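Local coordinates for 2',5'-phosphodiesterase 12 (Homo sapiens, PDB 4Z2B), which belongs to the endonuclease/exonuclease/phosphatase family, carrying a DNase I-like domain behind an N-terminal domain of the E-set clan, at residues A[149-154]-A[172-177]; A[304-309]-A[368-373]. All blocks are in the same frame, centred on the assembly; numbering follows the deposited sequence.

Interaction 1 is buried and interaction 2 lies at the surface. Their centres are about 28 Å apart, and their nearest atoms are about 8 Å apart, without touching. Both belong to the endonuclease/exonuclease/phosphatase family region, and both touch 4LC through their first segments. Interaction 1 joins two helix starts. Its chemistry is an arginine held by backbone carbonyls, two bridging waters and a few leucine and alanine contacts. Interaction 2 joins two loops, each with a type I beta turn. It buries less surface and depends on a single hydrogen bond from a serine hydroxyl to a carbonyl. Y153 approaches the ligand from 149-154, and W305 and P307 from 304-309.

Interaction 1 (A[149-154]-A[172-177]); sequences LADTYA and LELDYR. With 4LC (3-(6-{[(2S,3S)-3-(hydroxymethyl)-2-phenylmorpholin-4-yl]carbonyl}-1-methyl-1H-benzimidazol-2-yl)-1H-indole-6-carbonitrile), chain F.
R177 reaches across from helix 174-187 and grips the carbonyl oxygen of L149 end-on. R177 NH1 lies 2.8 Å from L149 O, and R177 NH2 lies 3.0 Å from it. L149 O lies in the guanidinium plane. Because both nitrogens share one atom, the bonds are bent, with N-H...O angles of 146° and 136°. A bend at chi3 (-58°) folds the R177 chain back, and R177 NE also donates to L172 O at 3.1 Å. NH2 has further partners in the carbonyls of I148 and P442. The group is thus fixed in rotation by bonds along its edge. L149 CD2 packs over one guanidinium face, 3.8 Å above the plane, and A154 CB approaches obliquely.

D151 meets L174 at about a right angle. L174 CD1 touches D151 CB at 3.6 Å. D151 OD1 takes hydrogens from two waters. One also bonds to L172 O and R177 NH1; the other accepts from L174 N, in the first turn of its helix. D151 is therefore linked to R177 through water, and the opposite charges probably favour this. L172 CD2 lies against A154 O at 3.7 Å, and its CD1 meets A154 CB and L149 CD2.

On the far side, Y153 lays a ring face under C27 of 4LC, while its OH hydrogen-bonds to E226. E197 hydrogen-bonds to both A150 N and 4LC. Y153, on the short helix after strand 140-147, thus lines part of the ligand pocket of this DNase I-like domain, and the start of helix 174-187 lies behind that helix.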
loop_
_atom_site.group_PDB
_atom_site.type_symbol
_atom_site.label_atom_id
_atom_site.label_comp_id
_atom_site.label_asym_id
_atom_site.label_seq_id
_atom_site.Cartn_x
_atom_site.Cartn_y
_atom_site.Cartn_z
ATOM N N LEU A 149 -8.298 -0.855 -0.826
ATOM C CA LEU A 149 -9.583 -1.494 -1.179
ATOM C C LEU A 149 -9.332 -2.719 -2.065
ATOM O O LEU A 149 -9.003 -2.609 -3.252
ATOM C CB LEU A 149 -10.548 -0.465 -1.828
ATOM C CG LEU A 149 -11.839 -0.966 -2.491
ATOM C CD1 LEU A 149 -12.714 -1.749 -1.519
ATOM C CD2 LEU A 149 -12.612 0.214 -3.129
ATOM N N ALA A 150 -9.469 -3.890 -1.472
ATOM C CA ALA A 150 -9.188 -5.128 -2.201
ATOM C C ALA A 150 -10.222 -5.389 -3.259
ATOM O O ALA A 150 -11.426 -5.211 -3.033
ATOM C CB ALA A 150 -9.107 -6.308 -1.245
ATOM N N ASP A 151 -9.752 -5.850 -4.415
ATOM C CA ASP A 151 -10.605 -6.261 -5.529
ATOM C C ASP A 151 -11.531 -7.413 -5.103
ATOM O O ASP A 151 -12.661 -7.476 -5.577
ATOM C CB ASP A 151 -9.744 -6.698 -6.735
ATOM C CG ASP A 151 -10.573 -7.151 -7.926
ATOM O OD1 ASP A 151 -11.349 -6.348 -8.436
ATOM O OD2 ASP A 151 -10.487 -8.332 -8.290
ATOM N N THR A 152 -11.065 -8.316 -4.200
ATOM C CA THR A 152 -11.910 -9.435 -3.748
ATOM C C THR A 152 -13.209 -8.885 -3.102
ATOM O O THR A 152 -14.288 -9.455 -3.296
ATOM C CB THR A 152 -11.131 -10.411 -2.836
ATOM O OG1 THR A 152 -11.990 -11.523 -2.564
ATOM C CG2 THR A 152 -10.683 -9.778 -1.513
ATOM N N TYR A 153 -13.125 -7.723 -2.441
ATOM C CA TYR A 153 -14.314 -7.088 -1.880
ATOM C C TYR A 153 -15.006 -6.171 -2.887
ATOM O O TYR A 153 -16.229 -6.185 -2.968
ATOM C CB TYR A 153 -13.979 -6.289 -0.603
ATOM C CG TYR A 153 -13.203 -7.095 0.417
ATOM C CD1 TYR A 153 -13.545 -8.416 0.698
ATOM C CD2 TYR A 153 -12.059 -6.575 1.022
ATOM C CE1 TYR A 153 -12.848 -9.152 1.645
ATOM C CE2 TYR A 153 -11.326 -7.321 1.942
ATOM C CZ TYR A 153 -11.718 -8.616 2.236
ATOM O OH TYR A 153 -11.059 -9.384 3.150
ATOM N N ALA A 154 -14.258 -5.369 -3.638
ATOM C CA ALA A 154 -14.857 -4.398 -4.571
ATOM C C ALA A 154 -15.722 -5.050 -5.687
ATOM O O ALA A 154 -16.674 -4.415 -6.161
ATOM C CB ALA A 154 -13.780 -3.532 -5.187
ATOM N N LEU A 172 -14.428 1.216 -10.539
ATOM C CA LEU A 172 -14.299 0.309 -9.389
ATOM C C LEU A 172 -13.518 -0.935 -9.808
ATOM O O LEU A 172 -13.024 -1.675 -8.961
ATOM C CB LEU A 172 -15.707 -0.053 -8.879
ATOM C CG LEU A 172 -15.898 -0.678 -7.498
ATOM C CD1 LEU A 172 -15.338 0.198 -6.394
ATOM C CD2 LEU A 172 -17.387 -0.894 -7.216
ATOM N N GLU A 173 -13.371 -1.136 -11.130
ATOM C CA GLU A 173 -12.657 -2.279 -11.710
ATOM C C GLU A 173 -11.178 -2.244 -11.358
ATOM O O GLU A 173 -10.587 -1.160 -11.267
ATOM C CB GLU A 173 -12.818 -2.289 -13.237
ATOM C CG GLU A 173 -14.226 -2.670 -13.670
ATOM C CD GLU A 173 -14.457 -2.713 -15.168
ATOM O OE1 GLU A 173 -13.486 -2.531 -15.938
ATOM O OE2 GLU A 173 -15.616 -2.956 -15.572
ATOM N N LEU A 174 -10.592 -3.426 -11.164
ATOM C CA LEU A 174 -9.183 -3.568 -10.753
ATOM C C LEU A 174 -8.217 -2.800 -11.677
ATOM O O LEU A 174 -7.364 -2.088 -11.157
ATOM C CB LEU A 174 -8.779 -5.063 -10.673
ATOM C CG LEU A 174 -7.322 -5.386 -10.239
ATOM C CD1 LEU A 174 -7.261 -6.604 -9.344
ATOM C CD2 LEU A 174 -6.479 -5.722 -11.439
ATOM N N ASP A 175 -8.319 -2.964 -13.012
ATOM C CA ASP A 175 -7.339 -2.323 -13.920
ATOM C C ASP A 175 -7.310 -0.800 -13.782
ATOM O O ASP A 175 -6.227 -0.197 -13.751
ATOM C CB ASP A 175 -7.603 -2.691 -15.375
ATOM C CG ASP A 175 -7.248 -4.115 -15.787
ATOM O OD1 ASP A 175 -6.413 -4.755 -15.085
ATOM O OD2 ASP A 175 -7.776 -4.577 -16.837
ATOM N N TYR A 176 -8.489 -0.189 -13.694
ATOM C CA TYR A 176 -8.577 1.261 -13.552
ATOM C C TYR A 176 -8.007 1.701 -12.224
ATOM O O TYR A 176 -7.157 2.589 -12.217
ATOM C CB TYR A 176 -10.009 1.707 -13.688
ATOM C CG TYR A 176 -10.190 3.202 -13.694
ATOM C CD1 TYR A 176 -10.362 3.909 -12.501
ATOM C CD2 TYR A 176 -10.219 3.914 -14.887
ATOM C CE1 TYR A 176 -10.634 5.272 -12.506
ATOM C CE2 TYR A 176 -10.466 5.285 -14.902
ATOM C CZ TYR A 176 -10.634 5.963 -13.706
ATOM O OH TYR A 176 -10.898 7.296 -13.709
ATOM N N ARG A 177 -8.450 1.080 -11.113
ATOM C CA ARG A 177 -7.967 1.455 -9.779
ATOM C C ARG A 177 -6.488 1.215 -9.613
ATOM O O ARG A 177 -5.834 2.038 -8.989
ATOM C CB ARG A 177 -8.741 0.743 -8.670
ATOM C CG ARG A 177 -10.209 1.156 -8.647
ATOM C CD ARG A 177 -10.908 0.825 -7.325
ATOM N NE ARG A 177 -10.840 -0.607 -7.012
ATOM C CZ ARG A 177 -10.147 -1.129 -6.008
ATOM N NH1 ARG A 177 -10.141 -2.442 -5.811
ATOM N NH2 ARG A 177 -9.448 -0.345 -5.193
HETATM C C13 4LC F . -16.858 -2.520 5.336
HETATM C C17 4LC F . -15.976 -3.187 4.324
HETATM C C20 4LC F . -15.779 -5.093 5.882
HETATM C C01 4LC F . -15.446 0.397 8.510
HETATM N N05 4LC F . -16.786 -0.128 8.217
HETATM C C06 4LC F . -17.970 0.076 8.878
HETATM N N07 4LC F . -19.003 -0.479 8.269
HETATM C C08 4LC F . -18.443 -1.208 7.220
HETATM C C09 4LC F . -19.041 -2.064 6.293
HETATM C C11 4LC F . -18.247 -2.684 5.339
HETATM C C14 4LC F . -16.256 -1.670 6.267
HETATM C C16 4LC F . -17.066 -1.021 7.188
HETATM O O18 4LC F . -15.702 -2.612 3.288
HETATM N N19 4LC F . -15.488 -4.424 4.605
HETATM C C23 4LC F . -16.235 -6.509 5.625
HETATM O O26 4LC F . -15.238 -7.235 4.877
HETATM C C27 4LC F . -14.944 -6.631 3.610
HETATM C C29 4LC F . -14.521 -5.163 3.761
HETATM C C31 4LC F . -13.091 -5.023 4.286
HETATM O O34 4LC F . -12.788 -3.676 4.627
HETATM C C36 4LC F . -16.071 -6.914 2.622
HETATM C C37 4LC F . -16.476 -8.224 2.393
HETATM C C39 4LC F . -17.466 -8.511 1.461
HETATM C C41 4LC F . -18.074 -7.492 0.754
HETATM C C43 4LC F . -17.669 -6.185 0.953
HETATM C C45 4LC F . -16.682 -5.893 1.891
HETATM C C47 4LC F . -18.168 1.064 9.944
HETATM C C48 4LC F . -19.179 1.992 10.023
HETATM N N50 4LC F . -19.049 2.735 11.166
HETATM C C52 4LC F . -17.875 2.393 11.796
HETATM C C53 4LC F . -17.282 2.912 12.944
HETATM C C55 4LC F . -16.106 2.327 13.409
HETATM C C56 4LC F . -15.537 1.240 12.740
HETATM C C58 4LC F . -16.148 0.719 11.599
HETATM C C60 4LC F . -17.322 1.290 11.104
HETATM C C61 4LC F . -15.434 2.896 14.546
HETATM N N62 4LC F . -14.876 3.343 15.427
HETATM O O HOH W 1 -11.299 -3.730 -8.029
HETATM O O HOH W 2 -12.137 -5.833 -11.090
#

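Interaction 2 (A[304-309]-A[368-373]); sequences YWHPKG and ASNGEE. With 4LC (3-(6-{[(2S,3S)-3-(hydroxymethyl)-2-phenylmorpholin-4-yl]carbonyl}-1-methyl-1H-benzimidazol-2-yl)-1H-indole-6-carbonitrile), chain F; EDO (1,2-ethanediol), chain C.
The S369 hydroxyl donates a hydrogen bond to the K308 carbonyl, with S369 OG 2.8 Å from K308 O. This is the tight part of the contact. OG is set between the backbone N and the carbonyl carbon (chi1 65°), and it comes from above the carbonyl plane of K308. The same OG is hydrogen-bonded to Y311 N. K308 CB rests against S369 O at 3.3 Å.

The other side is looser. The K308 chain bends at chi2, and its exposed end leads away from 368-373. N370 CB lies 3.5 Å from K308 O, and N370 OD1 lies 3.9 Å from K308 CB. H306 CE1 is only distantly near that OD1. The amide ND2 of N370 hydrogen-bonds instead to E374. H306 serves its own turn, with H306 ND1 accepting from K308 N at 2.9 Å. Further along, W305 lays one ring face against C20 of 4LC, and P307 touches the ligand too.

Segment 304-309 leads from strand 295-302 into helix 310-331, within a beta-alpha-beta crossover to the parallel strand 337-342. Segment 368-373, between strands 359-360 and 380-381, packs beside the start of that helix, where N370 touches Y311.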
loop_
_atom_site.group_PDB
_atom_site.type_symbol
_atom_site.label_atom_id
_atom_site.label_comp_id
_atom_site.label_asym_id
_atom_site.label_seq_id
_atom_site.Cartn_x
_atom_site.Cartn_y
_atom_site.Cartn_z
ATOM N N TYR A 304 -10.275 -5.486 12.980
ATOM C CA TYR A 304 -11.665 -5.924 12.759
ATOM C C TYR A 304 -12.561 -4.756 12.313
ATOM O O TYR A 304 -12.542 -3.693 12.944
ATOM C CB TYR A 304 -12.213 -6.549 14.039
ATOM C CG TYR A 304 -13.590 -7.150 13.872
ATOM C CD1 TYR A 304 -13.857 -8.052 12.846
ATOM C CD2 TYR A 304 -14.603 -6.886 14.791
ATOM C CE1 TYR A 304 -15.122 -8.621 12.692
ATOM C CE2 TYR A 304 -15.862 -7.479 14.666
ATOM C CZ TYR A 304 -16.123 -8.321 13.595
ATOM O OH TYR A 304 -17.367 -8.895 13.435
ATOM N N TRP A 305 -13.322 -4.957 11.215
ATOM C CA TRP A 305 -14.134 -3.909 10.577
ATOM C C TRP A 305 -15.431 -3.482 11.298
ATOM O O TRP A 305 -15.915 -2.388 11.005
ATOM C CB TRP A 305 -14.571 -4.384 9.159
ATOM C CG TRP A 305 -15.611 -5.487 9.207
ATOM C CD1 TRP A 305 -15.384 -6.819 9.400
ATOM C CD2 TRP A 305 -17.041 -5.329 9.146
ATOM N NE1 TRP A 305 -16.579 -7.501 9.457
ATOM C CE2 TRP A 305 -17.613 -6.610 9.317
ATOM C CE3 TRP A 305 -17.901 -4.219 8.972
ATOM C CZ2 TRP A 305 -19.001 -6.822 9.311
ATOM C CZ3 TRP A 305 -19.279 -4.437 8.936
ATOM C CH2 TRP A 305 -19.814 -5.726 9.102
ATOM N N HIS A 306 -16.095 -4.379 12.062
ATOM C CA HIS A 306 -17.474 -4.148 12.510
ATOM C C HIS A 306 -17.657 -2.856 13.314
ATOM O O HIS A 306 -16.871 -2.584 14.235
ATOM C CB HIS A 306 -18.023 -5.355 13.286
ATOM C CG HIS A 306 -19.514 -5.414 13.396
ATOM N ND1 HIS A 306 -20.202 -4.653 14.334
ATOM C CD2 HIS A 306 -20.404 -6.172 12.706
ATOM C CE1 HIS A 306 -21.485 -4.944 14.156
ATOM N NE2 HIS A 306 -21.652 -5.873 13.207
ATOM N N PRO A 307 -18.695 -2.031 12.979
ATOM C CA PRO A 307 -18.890 -0.760 13.712
ATOM C C PRO A 307 -19.009 -0.957 15.227
ATOM O O PRO A 307 -18.622 -0.078 15.983
ATOM C CB PRO A 307 -20.205 -0.205 13.125
ATOM C CG PRO A 307 -20.867 -1.387 12.455
ATOM C CD PRO A 307 -19.705 -2.179 11.909
ATOM N N LYS A 308 -19.476 -2.120 15.654
ATOM C CA LYS A 308 -19.664 -2.412 17.092
ATOM C C LYS A 308 -18.582 -3.349 17.614
ATOM O O LYS A 308 -18.743 -3.939 18.682
ATOM C CB LYS A 308 -21.074 -3.009 17.354
ATOM C CG LYS A 308 -22.224 -2.107 16.867
ATOM C CD LYS A 308 -22.201 -0.751 17.556
ATOM C CE LYS A 308 -23.540 -0.063 17.456
ATOM N NZ LYS A 308 -23.512 1.287 18.046
ATOM N N GLY A 309 -17.471 -3.431 16.895
ATOM C CA GLY A 309 -16.357 -4.298 17.272
ATOM C C GLY A 309 -15.333 -3.661 18.190
ATOM O O GLY A 309 -14.219 -4.172 18.280
ATOM N N ALA A 368 -18.515 -3.389 26.131
ATOM C CA ALA A 368 -19.804 -3.988 25.809
ATOM C C ALA A 368 -20.276 -3.523 24.407
ATOM O O ALA A 368 -21.471 -3.567 24.107
ATOM C CB ALA A 368 -20.821 -3.610 26.880
ATOM N N SER A 369 -19.322 -3.101 23.541
ATOM C CA SER A 369 -19.608 -2.542 22.207
ATOM C C SER A 369 -20.537 -3.408 21.351
ATOM O O SER A 369 -21.366 -2.838 20.643
ATOM C CB SER A 369 -18.311 -2.269 21.449
ATOM O OG SER A 369 -17.603 -3.470 21.165
ATOM N N ASN A 370 -20.435 -4.764 21.432
ATOM C CA ASN A 370 -21.239 -5.674 20.611
ATOM C C ASN A 370 -22.392 -6.336 21.393
ATOM O O ASN A 370 -22.908 -7.383 20.991
ATOM C CB ASN A 370 -20.351 -6.747 19.952
ATOM C CG ASN A 370 -21.006 -7.447 18.764
ATOM O OD1 ASN A 370 -21.674 -6.827 17.924
ATOM N ND2 ASN A 370 -20.839 -8.758 18.669
ATOM N N GLY A 371 -22.818 -5.703 22.466
ATOM C CA GLY A 371 -23.937 -6.225 23.232
ATOM C C GLY A 371 -23.518 -6.861 24.543
ATOM O O GLY A 371 -22.321 -7.000 24.844
ATOM N N GLU A 372 -24.523 -7.236 25.337
ATOM C CA GLU A 372 -24.314 -7.804 26.667
ATOM C C GLU A 372 -23.693 -9.189 26.649
ATOM O O GLU A 372 -22.856 -9.435 27.501
ATOM C CB GLU A 372 -25.628 -7.843 27.468
ATOM C CG GLU A 372 -25.963 -6.504 28.106
ATOM C CD GLU A 372 -24.910 -5.936 29.037
ATOM O OE1 GLU A 372 -24.465 -6.659 29.963
ATOM O OE2 GLU A 372 -24.522 -4.765 28.829
ATOM N N GLU A 373 -24.100 -10.095 25.733
ATOM C CA GLU A 373 -23.549 -11.463 25.689
ATOM C C GLU A 373 -22.013 -11.455 25.574
ATOM O O GLU A 373 -21.350 -12.226 26.269
ATOM C CB GLU A 373 -24.140 -12.277 24.524
ATOM C CG GLU A 373 -23.853 -13.765 24.619
ATOM C CD GLU A 373 -24.417 -14.590 23.481
ATOM O OE1 GLU A 373 -25.589 -15.017 23.578
ATOM O OE2 GLU A 373 -23.680 -14.819 22.495
HETATM C C13 4LC F . -16.858 -2.520 5.336
HETATM C C17 4LC F . -15.976 -3.187 4.324
HETATM C C20 4LC F . -15.779 -5.093 5.882
HETATM C C01 4LC F . -15.446 0.397 8.510
HETATM N N05 4LC F . -16.786 -0.128 8.217
HETATM C C06 4LC F . -17.970 0.076 8.878
HETATM N N07 4LC F . -19.003 -0.479 8.269
HETATM C C08 4LC F . -18.443 -1.208 7.220
HETATM C C09 4LC F . -19.041 -2.064 6.293
HETATM C C11 4LC F . -18.247 -2.684 5.339
HETATM C C14 4LC F . -16.256 -1.670 6.267
HETATM C C16 4LC F . -17.066 -1.021 7.188
HETATM O O18 4LC F . -15.702 -2.612 3.288
HETATM N N19 4LC F . -15.488 -4.424 4.605
HETATM C C23 4LC F . -16.235 -6.509 5.625
HETATM O O26 4LC F . -15.238 -7.235 4.877
HETATM C C27 4LC F . -14.944 -6.631 3.610
HETATM C C29 4LC F . -14.521 -5.163 3.761
HETATM C C31 4LC F . -13.091 -5.023 4.286
HETATM O O34 4LC F . -12.788 -3.676 4.627
HETATM C C36 4LC F . -16.071 -6.914 2.622
HETATM C C37 4LC F . -16.476 -8.224 2.393
HETATM C C39 4LC F . -17.466 -8.511 1.461
HETATM C C41 4LC F . -18.074 -7.492 0.754
HETATM C C43 4LC F . -17.669 -6.185 0.953
HETATM C C45 4LC F . -16.682 -5.893 1.891
HETATM C C47 4LC F . -18.168 1.064 9.944
HETATM C C48 4LC F . -19.179 1.992 10.023
HETATM N N50 4LC F . -19.049 2.735 11.166
HETATM C C52 4LC F . -17.875 2.393 11.796
HETATM C C53 4LC F . -17.282 2.912 12.944
HETATM C C55 4LC F . -16.106 2.327 13.409
HETATM C C56 4LC F . -15.537 1.240 12.740
HETATM C C58 4LC F . -16.148 0.719 11.599
HETATM C C60 4LC F . -17.322 1.290 11.104
HETATM C C61 4LC F . -15.434 2.896 14.546
HETATM N N62 4LC F . -14.876 3.343 15.427
HETATM C C1 EDO C . -10.125 -6.304 8.828
HETATM O O1 EDO C . -9.598 -7.599 8.851
HETATM C C2 EDO C . -11.633 -6.406 8.594
HETATM O O2 EDO C . -12.163 -7.172 9.640
#